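Local coordinates for protein putative rhamnosidase (Streptomyces avermitilis, PDB 3W5M) that hydrolyses terminal non-reducing alpha-L-rhamnose residues of alpha-L-rhamnosides, releasing L-rhamnose from citrus flavonoids and from gum arabic, at residues A[600-604]-A[926-931]; A[620-624]-A[651-657]; A[707-711]-A[935-940]; A[943-949]-A[978-984]; A[953-957]-A[969-973]. All blocks are in the same frame, centred on the assembly; numbering follows the deposited sequence.

Contact 1 of 5, residues A[600-604]-A[926-931]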
# COMPACT_ATOMS: atom_id res chain seq x y z
N PHE A 600 0.04 -5.14 -18.92
CA PHE A 600 -0.59 -4.47 -20.06
C PHE A 600 0.31 -3.45 -20.72
O PHE A 600 0.62 -2.41 -20.13
CB PHE A 600 -1.92 -3.80 -19.66
CG PHE A 600 -2.88 -3.63 -20.83
CD1 PHE A 600 -2.80 -2.53 -21.67
CD2 PHE A 600 -3.86 -4.60 -21.09
CE1 PHE A 600 -3.67 -2.39 -22.74
CE2 PHE A 600 -4.73 -4.45 -22.16
CZ PHE A 600 -4.63 -3.34 -22.98
N GLU A 601 0.71 -3.75 -21.95
CA GLU A 601 1.49 -2.80 -22.77
C GLU A 601 0.51 -2.08 -23.69
O GLU A 601 -0.27 -2.74 -24.37
CB GLU A 601 2.51 -3.53 -23.62
CG GLU A 601 3.36 -4.54 -22.88
CD GLU A 601 4.80 -4.09 -22.77
OE1 GLU A 601 5.18 -3.18 -23.55
OE2 GLU A 601 5.54 -4.64 -21.92
N PHE A 602 0.56 -0.76 -23.72
CA PHE A 602 -0.40 0.05 -24.46
C PHE A 602 0.34 1.20 -25.10
O PHE A 602 1.09 1.91 -24.42
CB PHE A 602 -1.45 0.57 -23.48
CG PHE A 602 -2.49 1.48 -24.08
CD1 PHE A 602 -3.51 0.98 -24.89
CD2 PHE A 602 -2.49 2.84 -23.79
CE1 PHE A 602 -4.49 1.83 -25.41
CE2 PHE A 602 -3.45 3.69 -24.31
CZ PHE A 602 -4.46 3.18 -25.12
N GLU A 603 0.13 1.39 -26.41
CA GLU A 603 0.75 2.49 -27.14
C GLU A 603 -0.14 2.93 -28.29
O GLU A 603 -0.64 2.10 -29.04
CB GLU A 603 2.13 2.09 -27.66
CG GLU A 603 2.90 3.22 -28.33
CD GLU A 603 4.21 2.75 -28.92
OE1 GLU A 603 4.49 1.52 -28.91
OE2 GLU A 603 4.98 3.62 -29.39
N THR A 604 -0.33 4.24 -28.40
CA THR A 604 -1.12 4.85 -29.48
C THR A 604 -0.24 5.85 -30.23
O THR A 604 0.90 6.12 -29.81
CB THR A 604 -2.37 5.59 -28.96
OG1 THR A 604 -1.98 6.83 -28.35
CG2 THR A 604 -3.18 4.75 -27.97
N MET A 926 -9.93 2.73 -22.04
CA MET A 926 -8.94 2.73 -23.08
C MET A 926 -8.55 1.31 -23.49
O MET A 926 -8.36 1.04 -24.68
CB MET A 926 -7.69 3.50 -22.62
CG MET A 926 -7.91 4.97 -22.33
SD MET A 926 -6.39 5.94 -22.57
CE MET A 926 -5.40 5.21 -21.26
N TYR A 927 -8.41 0.40 -22.52
CA TYR A 927 -7.86 -0.91 -22.82
C TYR A 927 -8.92 -1.71 -23.58
O TYR A 927 -8.59 -2.39 -24.54
CB TYR A 927 -7.36 -1.63 -21.54
CG TYR A 927 -6.42 -0.78 -20.72
CD1 TYR A 927 -5.53 0.12 -21.34
CD2 TYR A 927 -6.42 -0.83 -19.34
CE1 TYR A 927 -4.68 0.92 -20.59
CE2 TYR A 927 -5.58 -0.01 -18.58
CZ TYR A 927 -4.70 0.84 -19.22
OH TYR A 927 -3.86 1.64 -18.45
N ALA A 928 -10.18 -1.53 -23.17
CA ALA A 928 -11.32 -2.24 -23.78
C ALA A 928 -11.69 -1.69 -25.17
O ALA A 928 -12.07 -2.47 -26.04
CB ALA A 928 -12.52 -2.23 -22.86
N ASN A 929 -11.50 -0.39 -25.39
CA ASN A 929 -12.04 0.29 -26.59
C ASN A 929 -11.02 0.83 -27.58
O ASN A 929 -11.25 0.82 -28.79
CB ASN A 929 -12.98 1.39 -26.18
CG ASN A 929 -14.13 0.87 -25.34
OD1 ASN A 929 -14.19 1.11 -24.14
ND2 ASN A 929 -15.04 0.15 -25.97
N ILE A 930 -9.87 1.28 -27.09
CA ILE A 930 -8.83 1.73 -28.00
C ILE A 930 -7.97 0.54 -28.34
O ILE A 930 -7.73 0.25 -29.52
CB ILE A 930 -8.00 2.92 -27.43
CG1 ILE A 930 -8.92 4.08 -27.07
CG2 ILE A 930 -6.89 3.31 -28.43
CD1 ILE A 930 -8.28 5.24 -26.32
N ALA A 931 -7.51 -0.18 -27.32
CA ALA A 931 -6.77 -1.42 -27.56
C ALA A 931 -7.73 -2.54 -28.03
O ALA A 931 -7.34 -3.41 -28.79
CB ALA A 931 -5.99 -1.82 -26.31

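Contact 2 of 5, residues A[620-624]-A[651-657]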
# COMPACT_ATOMS: atom_id res chain seq x y z
N GLN A 620 -1.05 3.34 -9.83
CA GLN A 620 -1.38 2.02 -9.30
C GLN A 620 -0.20 1.49 -8.48
O GLN A 620 -0.34 1.10 -7.32
CB GLN A 620 -1.69 1.04 -10.41
CG GLN A 620 -1.96 -0.38 -9.91
CD GLN A 620 -2.25 -1.35 -11.03
OE1 GLN A 620 -2.67 -2.50 -10.80
NE2 GLN A 620 -1.99 -0.92 -12.24
N ARG A 621 0.97 1.48 -9.08
CA ARG A 621 2.11 0.86 -8.40
C ARG A 621 2.48 1.60 -7.12
O ARG A 621 2.90 0.98 -6.13
CB ARG A 621 3.30 0.68 -9.35
CG ARG A 621 4.19 1.90 -9.51
CD ARG A 621 5.25 1.60 -10.56
NE ARG A 621 4.74 1.82 -11.91
CZ ARG A 621 5.46 1.67 -13.03
NH1 ARG A 621 6.73 1.26 -12.98
NH2 ARG A 621 4.91 1.93 -14.22
N GLY A 622 2.30 2.91 -7.11
CA GLY A 622 2.62 3.70 -5.92
C GLY A 622 1.74 3.36 -4.73
O GLY A 622 2.12 3.53 -3.57
N ASN A 623 0.54 2.87 -5.03
CA ASN A 623 -0.40 2.56 -3.97
C ASN A 623 -0.66 1.07 -3.77
O ASN A 623 -1.66 0.68 -3.12
CB ASN A 623 -1.73 3.25 -4.30
CG ASN A 623 -1.68 4.73 -4.02
OD1 ASN A 623 -1.70 5.14 -2.87
ND2 ASN A 623 -1.58 5.54 -5.07
N PHE A 624 0.20 0.24 -4.35
CA PHE A 624 0.06 -1.21 -4.18
C PHE A 624 1.26 -1.67 -3.34
O PHE A 624 2.10 -2.42 -3.81
CB PHE A 624 0.01 -1.90 -5.55
CG PHE A 624 -1.39 -2.14 -6.07
CD1 PHE A 624 -2.41 -1.22 -5.83
CD2 PHE A 624 -1.68 -3.29 -6.83
CE1 PHE A 624 -3.70 -1.44 -6.33
CE2 PHE A 624 -2.95 -3.51 -7.32
CZ PHE A 624 -3.96 -2.58 -7.08
N ALA A 651 -6.96 -1.83 -12.53
CA ALA A 651 -5.81 -2.46 -11.86
C ALA A 651 -5.55 -3.86 -12.38
O ALA A 651 -4.40 -4.25 -12.56
CB ALA A 651 -6.05 -2.52 -10.35
N ALA A 652 -6.63 -4.61 -12.62
CA ALA A 652 -6.51 -5.98 -13.13
C ALA A 652 -6.11 -6.10 -14.60
O ALA A 652 -5.80 -7.22 -15.07
CB ALA A 652 -7.80 -6.77 -12.87
N TYR A 653 -6.12 -4.99 -15.36
CA TYR A 653 -5.47 -4.98 -16.66
C TYR A 653 -3.96 -4.77 -16.49
O TYR A 653 -3.14 -5.48 -17.09
CB TYR A 653 -6.02 -3.84 -17.53
CG TYR A 653 -7.29 -4.10 -18.33
CD1 TYR A 653 -7.24 -4.76 -19.57
CD2 TYR A 653 -8.50 -3.62 -17.90
CE1 TYR A 653 -8.40 -4.96 -20.34
CE2 TYR A 653 -9.67 -3.81 -18.66
CZ TYR A 653 -9.61 -4.47 -19.88
OH TYR A 653 -10.77 -4.64 -20.63
N THR A 654 -3.59 -3.78 -15.68
CA THR A 654 -2.22 -3.26 -15.76
C THR A 654 -1.17 -4.01 -14.93
O THR A 654 -0.02 -4.00 -15.31
CB THR A 654 -2.18 -1.77 -15.48
OG1 THR A 654 -3.12 -1.50 -14.46
CG2 THR A 654 -2.60 -0.99 -16.75
N MET A 655 -1.57 -4.65 -13.83
CA MET A 655 -0.65 -5.54 -13.09
C MET A 655 -1.40 -6.80 -12.73
O MET A 655 -2.63 -6.80 -12.65
CB MET A 655 -0.19 -4.90 -11.79
CG MET A 655 0.61 -3.63 -11.96
SD MET A 655 1.07 -2.86 -10.39
CE MET A 655 2.38 -3.93 -9.77
N GLU A 656 -0.65 -7.89 -12.55
CA GLU A 656 -1.24 -9.08 -11.96
C GLU A 656 -1.67 -8.71 -10.54
O GLU A 656 -0.85 -8.50 -9.65
CB GLU A 656 -0.27 -10.26 -11.97
CG GLU A 656 -0.89 -11.54 -11.39
CD GLU A 656 -0.61 -11.73 -9.90
OE1 GLU A 656 0.58 -11.87 -9.53
OE2 GLU A 656 -1.57 -11.75 -9.07
N SER A 657 -2.98 -8.57 -10.35
CA SER A 657 -3.54 -8.03 -9.11
C SER A 657 -4.28 -9.10 -8.31
O SER A 657 -4.80 -8.81 -7.23
CB SER A 657 -4.48 -6.84 -9.42
OG SER A 657 -3.74 -5.77 -10.00

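Contact 3 of 5, residues A[707-711]-A[935-940]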
# COMPACT_ATOMS: atom_id res chain seq x y z
N TYR A 707 -12.84 -11.91 -10.69
CA TYR A 707 -13.43 -12.99 -11.46
C TYR A 707 -13.48 -12.69 -12.97
O TYR A 707 -13.10 -13.54 -13.80
CB TYR A 707 -14.80 -13.36 -10.90
CG TYR A 707 -15.41 -14.47 -11.69
CD1 TYR A 707 -14.87 -15.77 -11.61
CD2 TYR A 707 -16.50 -14.25 -12.53
CE1 TYR A 707 -15.42 -16.82 -12.34
CE2 TYR A 707 -17.06 -15.30 -13.26
CZ TYR A 707 -16.50 -16.57 -13.15
OH TYR A 707 -17.01 -17.65 -13.86
N GLN A 708 -13.94 -11.50 -13.35
CA GLN A 708 -13.92 -11.07 -14.74
C GLN A 708 -12.51 -11.10 -15.38
O GLN A 708 -12.34 -11.58 -16.51
CB GLN A 708 -14.53 -9.67 -14.86
CG GLN A 708 -16.03 -9.71 -14.64
CD GLN A 708 -16.71 -10.52 -15.73
OE1 GLN A 708 -16.53 -10.24 -16.92
NE2 GLN A 708 -17.46 -11.55 -15.34
N ALA A 709 -11.51 -10.61 -14.65
CA ALA A 709 -10.16 -10.54 -15.22
C ALA A 709 -9.45 -11.88 -15.26
O ALA A 709 -8.71 -12.18 -16.23
CB ALA A 709 -9.29 -9.52 -14.47
N TYR A 710 -9.66 -12.69 -14.23
CA TYR A 710 -8.83 -13.89 -14.04
C TYR A 710 -9.64 -15.18 -14.14
O TYR A 710 -9.07 -16.26 -14.33
CB TYR A 710 -8.02 -13.86 -12.73
CG TYR A 710 -7.15 -12.64 -12.65
CD1 TYR A 710 -6.05 -12.49 -13.50
CD2 TYR A 710 -7.44 -11.62 -11.73
CE1 TYR A 710 -5.26 -11.34 -13.43
CE2 TYR A 710 -6.66 -10.48 -11.67
CZ TYR A 710 -5.56 -10.34 -12.51
OH TYR A 710 -4.80 -9.16 -12.46
N GLY A 711 -10.97 -15.08 -14.04
CA GLY A 711 -11.78 -16.29 -14.03
C GLY A 711 -11.60 -17.05 -12.73
O GLY A 711 -11.87 -18.25 -12.67
N PRO A 935 -12.97 -8.91 -21.70
CA PRO A 935 -13.35 -10.33 -21.59
C PRO A 935 -14.80 -10.59 -22.01
O PRO A 935 -15.71 -10.04 -21.41
CB PRO A 935 -13.15 -10.63 -20.10
CG PRO A 935 -13.31 -9.31 -19.41
CD PRO A 935 -12.91 -8.23 -20.38
N GLY A 936 -15.00 -11.42 -23.04
CA GLY A 936 -16.34 -11.90 -23.42
C GLY A 936 -16.88 -12.96 -22.47
O GLY A 936 -18.08 -13.02 -22.19
N ARG A 937 -15.98 -13.81 -21.98
CA ARG A 937 -16.30 -14.69 -20.88
C ARG A 937 -15.25 -14.47 -19.79
O ARG A 937 -14.14 -14.03 -20.10
CB ARG A 937 -16.28 -16.16 -21.31
CG ARG A 937 -17.47 -16.60 -22.18
CD ARG A 937 -17.33 -18.07 -22.58
NE ARG A 937 -17.11 -18.94 -21.41
CZ ARG A 937 -16.50 -20.12 -21.43
NH1 ARG A 937 -16.02 -20.63 -22.56
NH2 ARG A 937 -16.36 -20.79 -20.30
N ALA A 938 -15.60 -14.76 -18.55
CA ALA A 938 -14.73 -14.49 -17.41
C ALA A 938 -13.34 -15.08 -17.62
O ALA A 938 -13.18 -16.22 -18.11
CB ALA A 938 -15.34 -14.99 -16.12
N GLY A 939 -12.35 -14.28 -17.28
CA GLY A 939 -10.96 -14.70 -17.40
C GLY A 939 -10.44 -14.74 -18.82
O GLY A 939 -9.38 -15.31 -19.07
N TYR A 940 -11.16 -14.12 -19.76
CA TYR A 940 -10.75 -14.05 -21.17
C TYR A 940 -10.74 -15.42 -21.87
O TYR A 940 -10.02 -15.61 -22.87
CB TYR A 940 -9.39 -13.35 -21.35
CG TYR A 940 -9.42 -11.91 -20.96
CD1 TYR A 940 -9.30 -11.52 -19.62
CD2 TYR A 940 -9.56 -10.92 -21.94
CE1 TYR A 940 -9.36 -10.18 -19.25
CE2 TYR A 940 -9.61 -9.58 -21.59
CZ TYR A 940 -9.51 -9.21 -20.26
OH TYR A 940 -9.55 -7.86 -19.93
O HOH W 1 -16.99 -11.82 -19.10

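Contact 4 of 5, residues A[943-949]-A[978-984]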
# COMPACT_ATOMS: atom_id res chain seq x y z
N VAL A 943 -12.27 -13.65 -25.68
CA VAL A 943 -11.89 -12.23 -25.69
C VAL A 943 -12.74 -11.48 -26.74
O VAL A 943 -12.85 -11.94 -27.89
CB VAL A 943 -10.36 -12.03 -25.90
CG1 VAL A 943 -9.88 -12.64 -27.21
CG2 VAL A 943 -9.97 -10.57 -25.82
N VAL A 944 -13.35 -10.37 -26.34
CA VAL A 944 -14.01 -9.49 -27.32
C VAL A 944 -12.99 -8.47 -27.80
O VAL A 944 -12.43 -7.70 -27.00
CB VAL A 944 -15.24 -8.77 -26.74
CG1 VAL A 944 -15.86 -7.86 -27.79
CG2 VAL A 944 -16.27 -9.76 -26.21
N ILE A 945 -12.71 -8.50 -29.11
CA ILE A 945 -11.79 -7.59 -29.77
C ILE A 945 -12.59 -6.60 -30.60
O ILE A 945 -12.97 -6.87 -31.75
CB ILE A 945 -10.74 -8.36 -30.59
CG1 ILE A 945 -9.96 -9.28 -29.63
CG2 ILE A 945 -9.85 -7.40 -31.36
CD1 ILE A 945 -8.91 -10.16 -30.27
N ARG A 946 -12.82 -5.44 -30.00
CA ARG A 946 -13.69 -4.42 -30.58
C ARG A 946 -13.03 -3.02 -30.46
O ARG A 946 -13.47 -2.20 -29.65
CB ARG A 946 -15.06 -4.48 -29.91
CG ARG A 946 -16.09 -3.58 -30.57
CD ARG A 946 -17.49 -3.75 -30.00
NE ARG A 946 -18.41 -3.00 -30.85
CZ ARG A 946 -19.73 -2.96 -30.72
NH1 ARG A 946 -20.33 -3.63 -29.74
NH2 ARG A 946 -20.44 -2.23 -31.58
N PRO A 947 -11.95 -2.79 -31.23
CA PRO A 947 -11.35 -1.46 -31.28
C PRO A 947 -12.34 -0.48 -31.92
O PRO A 947 -12.94 -0.81 -32.95
CB PRO A 947 -10.12 -1.64 -32.17
CG PRO A 947 -10.38 -2.89 -32.96
CD PRO A 947 -11.18 -3.75 -32.04
N ARG A 948 -12.51 0.68 -31.30
CA ARG A 948 -13.37 1.70 -31.86
C ARG A 948 -12.57 2.96 -32.13
O ARG A 948 -12.50 3.83 -31.26
CB ARG A 948 -14.52 2.00 -30.90
CG ARG A 948 -15.37 0.80 -30.52
CD ARG A 948 -16.06 1.09 -29.22
NE ARG A 948 -17.16 0.19 -28.89
CZ ARG A 948 -18.42 0.36 -29.30
NH1 ARG A 948 -18.72 1.38 -30.09
NH2 ARG A 948 -19.36 -0.48 -28.92
N PRO A 949 -11.97 3.08 -33.33
CA PRO A 949 -11.23 4.29 -33.70
C PRO A 949 -12.13 5.52 -33.56
O PRO A 949 -13.36 5.41 -33.63
CB PRO A 949 -10.87 4.06 -35.17
CG PRO A 949 -10.97 2.58 -35.36
CD PRO A 949 -12.10 2.17 -34.48
N PHE A 978 -8.15 0.02 -43.26
CA PHE A 978 -8.04 -0.46 -41.88
C PHE A 978 -7.35 -1.83 -41.88
O PHE A 978 -7.74 -2.72 -42.64
CB PHE A 978 -9.44 -0.54 -41.27
CG PHE A 978 -9.47 -0.88 -39.81
CD1 PHE A 978 -9.35 0.12 -38.83
CD2 PHE A 978 -9.67 -2.20 -39.39
CE1 PHE A 978 -9.40 -0.20 -37.47
CE2 PHE A 978 -9.73 -2.52 -38.03
CZ PHE A 978 -9.58 -1.52 -37.07
N VAL A 979 -6.31 -1.99 -41.07
CA VAL A 979 -5.74 -3.31 -40.85
C VAL A 979 -5.71 -3.59 -39.33
O VAL A 979 -5.26 -2.74 -38.55
CB VAL A 979 -4.36 -3.47 -41.54
CG1 VAL A 979 -3.40 -2.34 -41.15
CG2 VAL A 979 -3.73 -4.83 -41.26
N LEU A 980 -6.22 -4.75 -38.92
CA LEU A 980 -6.08 -5.22 -37.55
C LEU A 980 -5.38 -6.57 -37.54
O LEU A 980 -5.75 -7.47 -38.31
CB LEU A 980 -7.45 -5.33 -36.86
CG LEU A 980 -7.58 -6.07 -35.52
CD1 LEU A 980 -6.88 -5.35 -34.37
CD2 LEU A 980 -9.05 -6.19 -35.19
N THR A 981 -4.34 -6.71 -36.72
CA THR A 981 -3.79 -8.04 -36.46
C THR A 981 -4.04 -8.33 -34.98
O THR A 981 -4.19 -7.42 -34.16
CB THR A 981 -2.28 -8.14 -36.76
OG1 THR A 981 -1.58 -7.09 -36.07
CG2 THR A 981 -1.98 -8.03 -38.27
N CYS A 982 -4.10 -9.61 -34.63
CA CYS A 982 -4.23 -9.96 -33.23
C CYS A 982 -3.66 -11.33 -32.98
O CYS A 982 -3.45 -12.11 -33.92
CB CYS A 982 -5.68 -9.83 -32.75
SG CYS A 982 -6.90 -10.85 -33.61
N SER A 983 -3.36 -11.59 -31.72
CA SER A 983 -2.84 -12.87 -31.29
C SER A 983 -3.73 -13.31 -30.14
O SER A 983 -3.94 -12.56 -29.19
CB SER A 983 -1.36 -12.74 -30.88
OG SER A 983 -0.80 -13.99 -30.52
N VAL A 984 -4.29 -14.52 -30.27
CA VAL A 984 -5.27 -15.09 -29.34
C VAL A 984 -4.70 -16.43 -28.89
O VAL A 984 -4.32 -17.26 -29.72
CB VAL A 984 -6.64 -15.29 -30.02
CG1 VAL A 984 -7.63 -16.00 -29.11
CG2 VAL A 984 -7.22 -13.96 -30.47

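Contact 5 of 5, residues A[953-957]-A[969-973]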
# COMPACT_ATOMS: atom_id res chain seq x y z
N VAL A 953 -7.07 9.12 -32.44
CA VAL A 953 -6.37 7.84 -32.48
C VAL A 953 -6.52 7.19 -33.85
O VAL A 953 -7.61 6.86 -34.26
CB VAL A 953 -6.87 6.85 -31.38
CG1 VAL A 953 -5.88 5.68 -31.28
CG2 VAL A 953 -7.05 7.53 -30.03
N THR A 954 -5.41 6.99 -34.54
CA THR A 954 -5.48 6.30 -35.83
C THR A 954 -4.65 5.02 -35.81
O THR A 954 -4.47 4.34 -36.83
CB THR A 954 -5.01 7.21 -36.97
OG1 THR A 954 -3.64 7.62 -36.74
CG2 THR A 954 -5.92 8.44 -37.09
N SER A 955 -4.14 4.68 -34.63
CA SER A 955 -3.07 3.71 -34.54
C SER A 955 -2.99 3.30 -33.08
O SER A 955 -2.95 4.17 -32.22
CB SER A 955 -1.78 4.43 -34.93
OG SER A 955 -0.80 3.51 -35.36
N ALA A 956 -3.02 2.00 -32.81
CA ALA A 956 -2.84 1.48 -31.44
C ALA A 956 -2.27 0.07 -31.44
O ALA A 956 -2.50 -0.72 -32.37
CB ALA A 956 -4.14 1.52 -30.64
N ARG A 957 -1.52 -0.25 -30.39
CA ARG A 957 -0.99 -1.59 -30.23
C ARG A 957 -0.99 -1.91 -28.73
O ARG A 957 -0.74 -1.03 -27.92
CB ARG A 957 0.41 -1.70 -30.86
CG ARG A 957 1.56 -1.75 -29.88
CD ARG A 957 2.86 -1.29 -30.52
NE ARG A 957 4.03 -1.81 -29.80
CZ ARG A 957 4.26 -1.68 -28.49
NH1 ARG A 957 3.39 -1.06 -27.69
NH2 ARG A 957 5.36 -2.19 -27.96
N THR A 969 -3.13 -7.01 -29.72
CA THR A 969 -3.82 -6.31 -30.81
C THR A 969 -2.90 -5.25 -31.41
O THR A 969 -2.02 -4.72 -30.74
CB THR A 969 -5.13 -5.60 -30.38
OG1 THR A 969 -4.85 -4.62 -29.37
CG2 THR A 969 -6.17 -6.59 -29.89
N ARG A 970 -3.09 -4.98 -32.70
CA ARG A 970 -2.40 -3.90 -33.38
C ARG A 970 -3.29 -3.49 -34.54
O ARG A 970 -3.58 -4.31 -35.41
CB ARG A 970 -1.05 -4.35 -33.90
CG ARG A 970 -0.30 -3.21 -34.58
CD ARG A 970 1.15 -3.59 -34.81
NE ARG A 970 1.72 -2.84 -35.92
CZ ARG A 970 2.75 -3.25 -36.66
NH1 ARG A 970 3.33 -4.43 -36.42
NH2 ARG A 970 3.19 -2.50 -37.66
N TRP A 971 -3.73 -2.24 -34.54
CA TRP A 971 -4.55 -1.75 -35.64
C TRP A 971 -4.09 -0.38 -36.13
O TRP A 971 -3.48 0.39 -35.39
CB TRP A 971 -6.04 -1.73 -35.28
CG TRP A 971 -6.46 -0.85 -34.13
CD1 TRP A 971 -6.63 -1.23 -32.83
CD2 TRP A 971 -6.82 0.53 -34.20
NE1 TRP A 971 -7.04 -0.16 -32.07
CE2 TRP A 971 -7.18 0.93 -32.89
CE3 TRP A 971 -6.86 1.49 -35.23
CZ2 TRP A 971 -7.57 2.25 -32.58
CZ3 TRP A 971 -7.26 2.80 -34.92
CH2 TRP A 971 -7.60 3.16 -33.60
N GLN A 972 -4.40 -0.11 -37.40
CA GLN A 972 -3.99 1.13 -38.06
C GLN A 972 -5.06 1.54 -39.07
O GLN A 972 -5.52 0.69 -39.84
CB GLN A 972 -2.66 0.91 -38.77
CG GLN A 972 -2.09 2.15 -39.45
CD GLN A 972 -0.67 1.93 -39.94
OE1 GLN A 972 -0.15 0.80 -39.91
NE2 GLN A 972 -0.02 3.00 -40.39
N GLN A 973 -5.46 2.80 -39.01
CA GLN A 973 -6.23 3.46 -40.08
C GLN A 973 -5.29 4.28 -40.96
O GLN A 973 -4.62 5.20 -40.47
CB GLN A 973 -7.25 4.42 -39.51
CG GLN A 973 -8.48 3.76 -38.94
CD GLN A 973 -9.55 4.78 -38.61
OE1 GLN A 973 -9.26 5.84 -38.05
NE2 GLN A 973 -10.78 4.47 -38.96

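Contact 1 of 5, residues A[600-604]-A[926-931]
Phe602 is the main bump of strand 600-604, and its ring drops into a hollow formed by Met926, Tyr927, Ile930 and Ala931. With CG anti to the backbone N (chi1 177°), the ring stands out toward these four. Tyr927 closes one face, turning its edge to Phe602 in a T-shaped contact with the planes at 73° and CE1 of Tyr927 4.2 Å from CG of Phe602. At the rim, CG2 of Ile930 lies 4.1 Å from CZ of Phe602, while the Met926 methyl CE touches CE2 of Phe602 at 3.9 Å. Met926 SD, 5.1 Å from the Phe602 ring centroid, makes an oblique Met-aromatic contact. Phe600 leans over the Tyr927 ring, its CE1 only 3.4 Å from Tyr927 CD1. The small Ala931 fits between the bumps: its CB reaches the edges of both rings, 3.9 Å from CZ of Phe600 and 4.0 Å from CD1 of Phe602. Beyond Phe602, Thr604 offers CG2 to Ile930 and turns its hydroxyl to the backbone N of Val606. Were Phe602 an alanine, a gap would probably open beside the Tyr927 edge and the Met926 methyl would lose its aromatic neighbour. No hydrogen bond crosses the contact, and the Tyr927 hydroxyl is satisfied by His613; cohesion here therefore depends on shape and exclusion of water, as suits a buried aromatic cluster.

Contact 2 of 5, residues A[620-624]-A[651-657]
Gln620 reaches from helix 607-622 toward helix 641-654 with its chain fully extended. From CB the chain leaves with CG anti to the backbone N (chi1 176°). CG then lies 3.9 Å above the centre of the Phe624 ring and 3.9 Å from SD of Met655, whose sulfur stands obliquely on the same side of that ring. The amide carbon CD passes 3.7 Å from Met655 SD, and the polar tip ends between the carbonyl of Ala651 and the hydroxyl of Thr654, itself hydrogen-bonded to Thr650 O. Phe624 continues the contact, with CZ 3.9 Å from Ala651 CB and the Ser657 hydroxyl at its edge; a small side chain suits this spot close to the ring. With an alanine at Gln620, a gap would probably open over the Phe624 face and the Met655 sulfur would lose the aliphatic chain packed against it. These are the ends of two helices of the (alpha/alpha)6 barrel, and the Phe624 side chain is about 9 Å from that of Asp643, a residue of the rhamnose-binding site.

Contact 3 of 5, residues A[707-711]-A[935-940]
Gly939 donates its backbone N-H to the carbonyl of Gln708, the one direct hydrogen bond between helix 698-710 and the loop. It is short, 2.8 Å from Gly939 N to Gln708 O, and fairly straight at 160°, though the donor stands 49° out of the carbonyl plane. A weaker CA-H...O contact joins Gly939 CA to Ala709 O at 3.6 Å. Both need close backbone approach, which explains the glycine: a side chain at Gly939 would run into Gly711 N and Tyr710 O. The loop is itself folded as a type II turn, closed by Tyr940 N to Arg937 O at 3.0 Å, with Gly939 at the positive-phi position.

Side-chain packing flanks this bond. The methyl of Ala938 sits over the face of Tyr707, CB 3.8 Å from the ring centroid, a CH-pi contact; the tyrosine hydroxyl goes to Glu777. Tyr940 sets a ring edge against a carbonyl oxygen, CD1 lying 3.5 Å from Ala709 O, and Pro935 CB covers one of its faces.

One water links the Gln708 side chain to the Pro935 carbonyl, donating to Gln708 OE1 at 2.7 Å and to Pro935 O at 3.2 Å. Last-turn carbonyls commonly lack helical partners, and here a turn supplies one: the C-terminal end of a barrel helix, finished by Gly711 with positive phi, docks on the loop between strands 934-935 and 942-945 of the C-terminal beta domain.

Contact 4 of 5, residues A[943-949]-A[978-984]
Strands 943-945 and 978-984 run antiparallel, at 179°, with their axes 10.2 Å apart. That is too far for backbone pairing, and no hydrogen bond joins them; they belong to two sheets that face each other, in a register that sets Val943 opposite Val984 and Ile945 opposite Cys982. Alternate residues of each point into the interior. Ile945 bridges most of it: its CD1 reaches SG of Cys982 at 4.0 Å and CG2 of Val984 at 4.2 Å, while its other branch, CG2, meets CD2 of Leu980 at 4.1 Å. The Cys982 sulfur, lying between the backbone N and the carbonyl carbon (chi1 59°), is compact enough to fit beneath the isoleucine. After the strand two prolines take over, rigid apolar rings without an N-H to bury. Pro947 CG meets Leu980 CD2 at 4.2 Å and comes near the edge of Phe978, and Pro949 CG is 3.8 Å from Phe978 CE1. Arg946 and Arg948, alternating with the prolines, start out on the other side, Arg946 to a salt bridge with Asp1014. Face-to-face sheets with such an apolar filling are the core of a beta-sandwich, here that of the C-terminal domain.

Contact 5 of 5, residues A[953-957]-A[969-973]
Ala956 and Trp971 are a hydrogen-bonded pair of the beta-hairpin built from strands 955-962 and 965-974. Ala956 N donates to Trp971 O at 3.1 Å, and Trp971 N returns to Ala956 O at 2.9 Å; two residues along, Gln973 N reaches Thr954 O at 2.8 Å. The Trp971 side chain, set between its own backbone N and carbonyl carbon (chi1 62°), folds across the neighbouring strand. Ala956 CB rests over a face of the indole, 3.6 Å from NE1 of Trp971, and the small methyl lets the ring lie close. The far rim, CH2, meets Val953 CG1 at 3.8 Å. Within the C-terminal beta-sandwich this hairpin supplies adjacent strands of one sheet, and the indole fills its inner side against Pro947 and Pro949, while NE1 is satisfied by the carbonyl of Ile930. On the other side of the sheet, Ser955 pairs with Gln972 and Arg957 with Arg970, both non-hydrogen-bonded pairs. The arginines touch through carbon, Arg957 CB to Arg970 CG at 4.1 Å, and Arg957 carries its charge to a salt bridge with Glu603.

Contacts 1, 2 and 4 are buried, contacts 3 and 5 only partly so. Contact 2 lies nearest the centre of the chain, within the helical barrel, and sets a polar amide among apolar groups; contacts 1 and 4 are held by side-chain packing, with no hydrogen bond across either, one between strand and helix, the other between two sheets. Contact 5 has three backbone hydrogen bonds, contact 3 one, helped by a water. Contacts 1, 4 and 5 share one sheet, strand 600-604 pairing with 955-962 and strand 965-974 with 977-984, and a hydrogen bond between Thr969 OG1 and Ala931 O joins 1 and 5. Tyr710 OH, bonded to Ser657 N, ties contact 3 to contact 2.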